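Local coordinates for ABC transporter binding protein AcbH (Actinoplanes, PDB 3OO8) that binds beta-D-galactopyranose outside the cell as the class 2 solute receptor of an ABC transporter, at residues A325-D338 / L341-Q354. The protein carries 2 engineered substitutions. Residues are numbered along the deposited sequence; the frame is centred on the assembly and turned at random.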
ATOM      1  N   ALA A 325      13.343   0.022  15.444  1.00  9.72           N
ATOM      2  CA  ALA A 325      13.509   1.329  14.797  1.00  9.93           C
ATOM      3  C   ALA A 325      14.890   1.435  14.169  1.00 11.53           C
ATOM      4  O   ALA A 325      15.033   2.039  13.094  1.00 11.32           O
ATOM      5  CB  ALA A 325      13.310   2.461  15.813  1.00 11.25           C
ATOM      6  N   GLU A 326      15.917   0.898  14.819  1.00 13.11           N
ATOM      7  CA  GLU A 326      17.254   1.071  14.263  1.00 13.85           C
ATOM      8  C   GLU A 326      17.378   0.390  12.909  1.00 12.78           C
ATOM      9  O   GLU A 326      17.977   0.942  11.986  1.00 14.95           O
ATOM     10  CB  GLU A 326      18.324   0.521  15.215  1.00 15.50           C
ATOM     11  CG  GLU A 326      18.507   1.390  16.455  1.00 22.74           C
ATOM     12  CD  GLU A 326      17.473   1.145  17.559  1.00 34.78           C
ATOM     13  OE1 GLU A 326      16.499   0.348  17.408  1.00 27.35           O
ATOM     14  OE2 GLU A 326      17.657   1.781  18.618  1.00 37.42           O
ATOM     15  N   ALA A 327      16.779  -0.794  12.789  1.00 12.71           N
ATOM     16  CA  ALA A 327      16.864  -1.549  11.544  1.00 11.52           C
ATOM     17  C   ALA A 327      16.133  -0.759  10.452  1.00 11.72           C
ATOM     18  O   ALA A 327      16.597  -0.659   9.325  1.00 14.77           O
ATOM     19  CB  ALA A 327      16.291  -2.945  11.684  1.00 12.05           C
ATOM     20  N   GLU A 328      14.961  -0.224  10.797  1.00 10.58           N
ATOM     21  CA  GLU A 328      14.213   0.532   9.785  1.00  9.00           C
ATOM     22  C   GLU A 328      14.972   1.757   9.351  1.00 11.19           C
ATOM     23  O   GLU A 328      15.020   2.054   8.150  1.00 10.12           O
ATOM     24  CB  GLU A 328      12.821   0.924  10.324  1.00  9.05           C
ATOM     25  CG  GLU A 328      11.986  -0.291  10.731  1.00 10.15           C
ATOM     26  CD  GLU A 328      10.673   0.085  11.407  1.00 11.65           C
ATOM     27  OE1 GLU A 328      10.362   1.274  11.523  1.00 11.75           O
ATOM     28  OE2 GLU A 328       9.919  -0.825  11.836  1.00  9.95           O
ATOM     29  N   ALA A 329      15.544   2.500  10.304  1.00 10.96           N
ATOM     30  CA  ALA A 329      16.264   3.718   9.916  1.00 11.10           C
ATOM     31  C   ALA A 329      17.469   3.401   9.030  1.00 11.40           C
ATOM     32  O   ALA A 329      17.704   4.110   8.057  1.00 13.00           O
ATOM     33  CB  ALA A 329      16.706   4.500  11.135  1.00 12.03           C
ATOM     34  N   ALA A 330      18.183   2.328   9.358  1.00 13.55           N
ATOM     35  CA  ALA A 330      19.357   1.908   8.571  1.00 13.52           C
ATOM     36  C   ALA A 330      18.966   1.566   7.132  1.00 13.45           C
ATOM     37  O   ALA A 330      19.509   2.118   6.176  1.00 13.92           O
ATOM     38  CB  ALA A 330      20.040   0.751   9.229  1.00 14.53           C
ATOM     39  N   PHE A 331      17.970   0.699   6.966  1.00 13.19           N
ATOM     40  CA  PHE A 331      17.541   0.309   5.615  1.00 11.43           C
ATOM     41  C   PHE A 331      17.057   1.499   4.794  1.00 12.27           C
ATOM     42  O   PHE A 331      17.233   1.587   3.562  1.00 12.48           O
ATOM     43  CB  PHE A 331      16.419  -0.738   5.698  1.00 10.89           C
ATOM     44  CG  PHE A 331      15.953  -1.194   4.365  1.00 13.24           C
ATOM     45  CD1 PHE A 331      16.673  -2.158   3.678  1.00 13.60           C
ATOM     46  CD2 PHE A 331      14.817  -0.639   3.754  1.00 10.13           C
ATOM     47  CE1 PHE A 331      16.259  -2.584   2.422  1.00 12.06           C
ATOM     48  CE2 PHE A 331      14.420  -1.070   2.516  1.00 11.05           C
ATOM     49  CZ  PHE A 331      15.134  -2.038   1.843  1.00 13.80           C
ATOM     50  N   LEU A 332      16.376   2.430   5.473  1.00 11.59           N
ATOM     51  CA  LEU A 332      15.745   3.542   4.772  1.00 10.51           C
ATOM     52  C   LEU A 332      16.629   4.765   4.478  1.00 13.80           C
ATOM     53  O   LEU A 332      16.174   5.711   3.848  1.00 13.92           O
ATOM     54  CB  LEU A 332      14.465   3.982   5.515  1.00 12.39           C
ATOM     55  CG  LEU A 332      13.377   2.886   5.555  1.00 10.72           C
ATOM     56  CD1 LEU A 332      12.294   3.374   6.521  1.00 11.46           C
ATOM     57  CD2 LEU A 332      12.789   2.691   4.160  1.00 13.63           C
ATOM     58  N   LYS A 333      17.897   4.721   4.878  1.00 13.76           N
ATOM     59  CA  LYS A 333      18.782   5.889   4.656  1.00 13.38           C
ATOM     60  C   LYS A 333      18.723   6.438   3.235  1.00 14.57           C
ATOM     61  O   LYS A 333      18.671   7.663   3.034  1.00 16.43           O
ATOM     62  CB  LYS A 333      20.235   5.527   5.004  1.00 15.36           C
ATOM     63  CG  LYS A 333      20.496   5.358   6.480  1.00 18.84           C
ATOM     64  CD  LYS A 333      22.023   5.215   6.727  1.00 21.35           C
ATOM     65  CE  LYS A 333      22.600   3.986   6.000  1.00 24.97           C
ATOM     66  NZ  LYS A 333      22.321   2.641   6.622  1.00 20.36           N
ATOM     67  N   THR A 334      18.736   5.544   2.249  1.00 12.49           N
ATOM     68  CA  THR A 334      18.742   5.956   0.850  1.00 13.59           C
ATOM     69  C   THR A 334      17.374   5.828   0.167  1.00 13.99           C
ATOM     70  O   THR A 334      17.290   5.985  -1.041  1.00 18.10           O
ATOM     71  CB  THR A 334      19.749   5.126   0.016  1.00 13.88           C
ATOM     72  OG1 THR A 334      19.410   3.723   0.056  1.00 17.38           O
ATOM     73  CG2 THR A 334      21.170   5.308   0.513  1.00 14.91           C
ATOM     74  N   ASP A 335      16.323   5.571   0.937  1.00 13.84           N
ATOM     75  CA  ASP A 335      14.967   5.426   0.406  1.00 13.11           C
ATOM     76  C   ASP A 335      14.239   6.739   0.705  1.00 13.77           C
ATOM     77  O   ASP A 335      14.095   7.108   1.863  1.00 14.91           O
ATOM     78  CB  ASP A 335      14.271   4.269   1.135  1.00 13.04           C
ATOM     79  CG  ASP A 335      12.871   3.932   0.560  1.00 14.94           C
ATOM     80  OD1 ASP A 335      12.100   4.853   0.208  1.00 13.55           O
ATOM     81  OD2 ASP A 335      12.525   2.726   0.517  1.00 16.44           O
ATOM     82  N   HIS A 336      13.782   7.438  -0.325  1.00 16.24           N
ATOM     83  CA  HIS A 336      13.187   8.739  -0.109  1.00 16.77           C
ATOM     84  C   HIS A 336      11.688   8.795   0.137  1.00 15.34           C
ATOM     85  O   HIS A 336      11.173   9.873   0.422  1.00 14.80           O
ATOM     86  CB  HIS A 336      13.539   9.665  -1.279  1.00 17.52           C
ATOM     87  CG  HIS A 336      15.013   9.836  -1.481  1.00 26.61           C
ATOM     88  ND1 HIS A 336      15.840  10.341  -0.502  1.00 33.13           N
ATOM     89  CD2 HIS A 336      15.807   9.565  -2.545  1.00 30.17           C
ATOM     90  CE1 HIS A 336      17.082  10.371  -0.954  1.00 37.07           C
ATOM     91  NE2 HIS A 336      17.088   9.910  -2.191  1.00 35.36           N
ATOM     92  N   TRP A 337      10.982   7.663   0.039  1.00 13.24           N
ATOM     93  CA  TRP A 337       9.513   7.695   0.146  1.00 12.25           C
ATOM     94  C   TRP A 337       8.938   6.749   1.194  1.00 10.08           C
ATOM     95  O   TRP A 337       7.983   7.098   1.868  1.00 12.25           O
ATOM     96  CB  TRP A 337       8.826   7.486  -1.210  1.00 13.25           C
ATOM     97  CG  TRP A 337       9.491   8.351  -2.234  1.00 12.17           C
ATOM     98  CD1 TRP A 337      10.258   7.914  -3.267  1.00 15.56           C
ATOM     99  CD2 TRP A 337       9.567   9.789  -2.247  1.00 16.32           C
ATOM    100  NE1 TRP A 337      10.782   8.992  -3.956  1.00 18.72           N
ATOM    101  CE2 TRP A 337      10.373  10.150  -3.348  1.00 17.67           C
ATOM    102  CE3 TRP A 337       9.021  10.798  -1.454  1.00 16.12           C
ATOM    103  CZ2 TRP A 337      10.639  11.477  -3.670  1.00 16.31           C
ATOM    104  CZ3 TRP A 337       9.298  12.131  -1.778  1.00 18.67           C
ATOM    105  CH2 TRP A 337      10.091  12.448  -2.870  1.00 18.40           C
ATOM    106  N   ASP A 338       9.479   5.549   1.287  1.00 11.43           N
ATOM    107  CA  ASP A 338       8.995   4.609   2.298  1.00 10.38           C
ATOM    108  C   ASP A 338       9.327   5.077   3.719  1.00 12.39           C
ATOM    109  O   ASP A 338      10.334   5.757   3.959  1.00 11.28           O
ATOM    110  CB  ASP A 338       9.643   3.249   2.078  1.00 10.95           C
ATOM    111  CG  ASP A 338       9.253   2.624   0.750  1.00 11.51           C
ATOM    112  OD1 ASP A 338       8.046   2.508   0.492  1.00 14.02           O
ATOM    113  OD2 ASP A 338      10.143   2.228  -0.027  1.00 13.60           O
ATOM    114  N   LEU A 341       7.552   1.566  10.301  1.00 10.18           N
ATOM    115  CA  LEU A 341       6.329   1.427  11.109  1.00 11.32           C
ATOM    116  C   LEU A 341       6.587   1.529  12.604  1.00 12.66           C
ATOM    117  O   LEU A 341       5.631   1.627  13.386  1.00 12.74           O
ATOM    118  CB  LEU A 341       5.609   0.089  10.861  1.00 11.25           C
ATOM    119  CG  LEU A 341       4.820  -0.025   9.563  1.00 13.04           C
ATOM    120  CD1 LEU A 341       5.735  -0.196   8.350  1.00 13.14           C
ATOM    121  CD2 LEU A 341       3.847  -1.223   9.683  1.00 12.03           C
ATOM    122  N   ALA A 342       7.857   1.560  12.999  1.00 11.36           N
ATOM    123  CA  ALA A 342       8.157   1.602  14.434  1.00 11.29           C
ATOM    124  C   ALA A 342       7.603   2.864  15.107  1.00 13.22           C
ATOM    125  O   ALA A 342       7.720   3.976  14.577  1.00 15.95           O
ATOM    126  CB  ALA A 342       9.656   1.483  14.647  1.00 12.18           C
ATOM    127  N   ASN A 343       6.985   2.695  16.275  1.00 16.80           N
ATOM    128  CA  ASN A 343       6.417   3.869  16.969  1.00 19.51           C
ATOM    129  C   ASN A 343       7.484   4.937  17.265  1.00 20.39           C
ATOM    130  O   ASN A 343       8.548   4.616  17.789  1.00 22.45           O
ATOM    131  CB  ASN A 343       5.788   3.468  18.307  1.00 21.31           C
ATOM    132  CG  ASN A 343       4.485   2.731  18.151  1.00 22.99           C
ATOM    133  OD1 ASN A 343       3.778   2.879  17.151  1.00 29.55           O
ATOM    134  ND2 ASN A 343       4.152   1.918  19.149  1.00 34.60           N
ATOM    135  N   GLY A 344       7.187   6.184  16.927  1.00 25.23           N
ATOM    136  CA  GLY A 344       8.070   7.300  17.254  1.00 26.00           C
ATOM    137  C   GLY A 344       9.324   7.393  16.405  1.00 25.97           C
ATOM    138  O   GLY A 344      10.245   8.168  16.702  1.00 28.75           O
ATOM    139  N   LEU A 345       9.385   6.621  15.332  1.00 22.39           N
ATOM    140  CA  LEU A 345      10.564   6.725  14.501  1.00 16.95           C
ATOM    141  C   LEU A 345      10.439   7.836  13.467  1.00 16.46           C
ATOM    142  O   LEU A 345       9.566   7.790  12.603  1.00 16.39           O
ATOM    143  CB  LEU A 345      10.877   5.375  13.835  1.00 17.63           C
ATOM    144  CG  LEU A 345      11.958   5.528  12.770  1.00 15.34           C
ATOM    145  CD1 LEU A 345      13.302   5.997  13.346  1.00 15.02           C
ATOM    146  CD2 LEU A 345      12.133   4.222  11.993  1.00 16.71           C
ATOM    147  N   ILE A 346      11.292   8.858  13.596  1.00 13.41           N
ATOM    148  CA  ILE A 346      11.486   9.894  12.562  1.00 14.14           C
ATOM    149  C   ILE A 346      12.973   9.839  12.270  1.00 14.33           C
ATOM    150  O   ILE A 346      13.791  10.384  13.027  1.00 14.64           O
ATOM    151  CB  ILE A 346      11.116  11.308  13.100  1.00 13.71           C
ATOM    152  CG1 ILE A 346       9.668  11.279  13.566  1.00 19.99           C
ATOM    153  CG2 ILE A 346      11.233  12.379  12.005  1.00 16.14           C
ATOM    154  CD1 ILE A 346       8.709  11.246  12.386  1.00 24.62           C
ATOM    155  N   ALA A 347      13.338   9.111  11.227  1.00 14.11           N
ATOM    156  CA  ALA A 347      14.748   8.928  10.879  1.00 15.88           C
ATOM    157  C   ALA A 347      15.399  10.231  10.430  1.00 16.00           C
ATOM    158  O   ALA A 347      14.742  11.104   9.836  1.00 17.06           O
ATOM    159  CB  ALA A 347      14.884   7.854   9.787  1.00 17.40           C
ATOM    160  N   PRO A 348      16.711  10.366  10.693  1.00 17.34           N
ATOM    161  CA  PRO A 348      17.406  11.621  10.401  1.00 17.80           C
ATOM    162  C   PRO A 348      17.473  11.921   8.926  1.00 17.21           C
ATOM    163  O   PRO A 348      17.743  13.047   8.521  1.00 19.37           O
ATOM    164  CB  PRO A 348      18.823  11.401  10.950  1.00 18.48           C
ATOM    165  CG  PRO A 348      18.913   9.946  11.316  1.00 23.51           C
ATOM    166  CD  PRO A 348      17.521   9.429  11.492  1.00 18.24           C
ATOM    167  N   THR A 349      17.230  10.908   8.107  1.00 14.22           N
ATOM    168  CA  THR A 349      17.266  11.099   6.665  1.00 12.98           C
ATOM    169  C   THR A 349      15.898  11.437   6.045  1.00 14.44           C
ATOM    170  O   THR A 349      15.827  11.742   4.860  1.00 15.60           O
ATOM    171  CB  THR A 349      17.796   9.826   5.957  1.00 18.49           C
ATOM    172  OG1 THR A 349      17.050   8.694   6.417  1.00 14.54           O
ATOM    173  CG2 THR A 349      19.279   9.590   6.249  1.00 16.74           C
ATOM    174  N   TYR A 350      14.815  11.356   6.812  1.00 14.04           N
ATOM    175  CA  TYR A 350      13.505  11.613   6.213  1.00 14.95           C
ATOM    176  C   TYR A 350      13.335  13.051   5.679  1.00 14.59           C
ATOM    177  O   TYR A 350      13.773  14.012   6.318  1.00 15.89           O
ATOM    178  CB  TYR A 350      12.379  11.397   7.207  1.00 15.00           C
ATOM    179  CG  TYR A 350      12.061   9.969   7.610  1.00 14.22           C
ATOM    180  CD1 TYR A 350      12.535   8.870   6.892  1.00 13.13           C
ATOM    181  CD2 TYR A 350      11.176   9.753   8.641  1.00 11.07           C
ATOM    182  CE1 TYR A 350      12.199   7.558   7.281  1.00 14.13           C
ATOM    183  CE2 TYR A 350      10.809   8.458   9.033  1.00 10.86           C
ATOM    184  CZ  TYR A 350      11.320   7.378   8.333  1.00 12.54           C
ATOM    185  OH  TYR A 350      10.981   6.119   8.749  1.00 13.44           O
ATOM    186  N   ASN A 351      12.702  13.174   4.517  1.00 14.24           N
ATOM    187  CA  ASN A 351      12.214  14.457   4.020  1.00 13.75           C
ATOM    188  C   ASN A 351      10.815  14.811   4.596  1.00 15.91           C
ATOM    189  O   ASN A 351      10.228  14.055   5.390  1.00 13.08           O
ATOM    190  CB  ASN A 351      12.211  14.469   2.492  1.00 14.25           C
ATOM    191  CG  ASN A 351      11.336  13.381   1.912  1.00 13.18           C
ATOM    192  OD1 ASN A 351      10.250  13.136   2.420  1.00 14.56           O
ATOM    193  ND2 ASN A 351      11.802  12.729   0.844  1.00 15.79           N
ATOM    194  N   ASP A 352      10.283  15.965   4.214  1.00 13.25           N
ATOM    195  CA  ASP A 352       9.048  16.439   4.808  1.00 15.33           C
ATOM    196  C   ASP A 352       7.860  15.525   4.485  1.00 13.36           C
ATOM    197  O   ASP A 352       6.980  15.338   5.333  1.00 16.72           O
ATOM    198  CB  ASP A 352       8.773  17.883   4.366  1.00 15.93           C
ATOM    199  CG  ASP A 352       9.652  18.883   5.096  1.00 23.43           C
ATOM    200  OD1 ASP A 352      10.192  18.526   6.170  1.00 24.10           O
ATOM    201  OD2 ASP A 352       9.782  20.023   4.594  1.00 28.25           O
ATOM    202  N   ILE A 353       7.857  15.005   3.256  1.00 14.34           N
ATOM    203  CA  ILE A 353       6.814  14.094   2.777  1.00 13.76           C
ATOM    204  C   ILE A 353       6.827  12.843   3.643  1.00 13.34           C
ATOM    205  O   ILE A 353       5.762  12.397   4.062  1.00 12.27           O
ATOM    206  CB  ILE A 353       7.025  13.684   1.289  1.00 15.10           C
ATOM    207  CG1 ILE A 353       6.811  14.891   0.371  1.00 18.09           C
ATOM    208  CG2 ILE A 353       6.003  12.584   0.880  1.00 14.70           C
ATOM    209  CD1 ILE A 353       5.378  15.410   0.406  1.00 18.65           C
ATOM    210  N   GLN A 354       8.017  12.302   3.892  1.00 11.77           N
ATOM    211  CA  GLN A 354       8.147  11.131   4.799  1.00 11.91           C
ATOM    212  C   GLN A 354       7.694  11.442   6.217  1.00 13.81           C
ATOM    213  O   GLN A 354       6.997  10.641   6.835  1.00 11.06           O
ATOM    214  CB  GLN A 354       9.584  10.612   4.818  1.00  9.83           C
ATOM    215  CG  GLN A 354       9.937   9.849   3.528  1.00 10.76           C
ATOM    216  CD  GLN A 354      11.427   9.537   3.446  1.00 12.01           C
ATOM    217  OE1 GLN A 354      12.271  10.461   3.383  1.00 13.68           O
ATOM    218  NE2 GLN A 354      11.771   8.243   3.443  1.00 10.84           N
TER
HETATM  219  O   HOH W   1      17.829   6.868   8.243  1.00 17.46           O
HETATM  220  O   HOH W   2      15.095   8.306   4.555  1.00 13.98           O
HETATM  221  O   HOH W   3      14.822  10.507   2.566  1.00 16.94           O
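Gln354 reaches from the first turn of helix 352-363 into the loop after helix 325-332, where its amide joins two parts of the backbone. NE2 donates to Asp335 O at 3.0 Å and to Asp338 O at 2.9 Å; the latter acceptor lies nearly in the amide plane, the former is tilted out of it. With both N-H groups engaged, the rotation of the amide is fixed, and OE1 turns back to accept from Asn351 N. In return Asn351 OD1 accepts from Gln354 N at 2.8 Å in a nearly straight bond, so the two residues form a capping box. The short Asn351 side chain, folded between its own N and carbonyl carbon (chi1 60°), leaves ND2 to donate to a lone pair of His336 O at 3.0 Å. The Asn351 and Trp337 side chains cross at about a right angle with their planes 44° apart, Asn351 ND2 lying 3.7 Å from Trp337 CZ3 by an oblique approach, while Ile353 CB meets the ring edge. Beyond, the indole packs on helix 264-270, which carries Gln266, a residue of the beta-D-galactose binding site.

At the other end, Glu328, its chain extended beyond CG, offers the syn lone pair of OE1 to Ala342 N (2.9 Å, 161°). Leu345 CD2 touches Glu328 OE1 and CB, and small residues let the loop lie close to the helix: Ala329 CB meets Ala347 CB at 4.0 Å. Between the two ends, two waters link Thr349 OG1 to the carbonyls Ala329 O and Leu332 O. Tyr350 directs its ring edge at Leu332 CD1, and its hydroxyl bonds Gly340 N in the short strand between the segments. Side-chain amides and a carboxylate thus satisfy main-chain groups that irregular loops leave without regular partners, tying both flanks of strand 339-340 together.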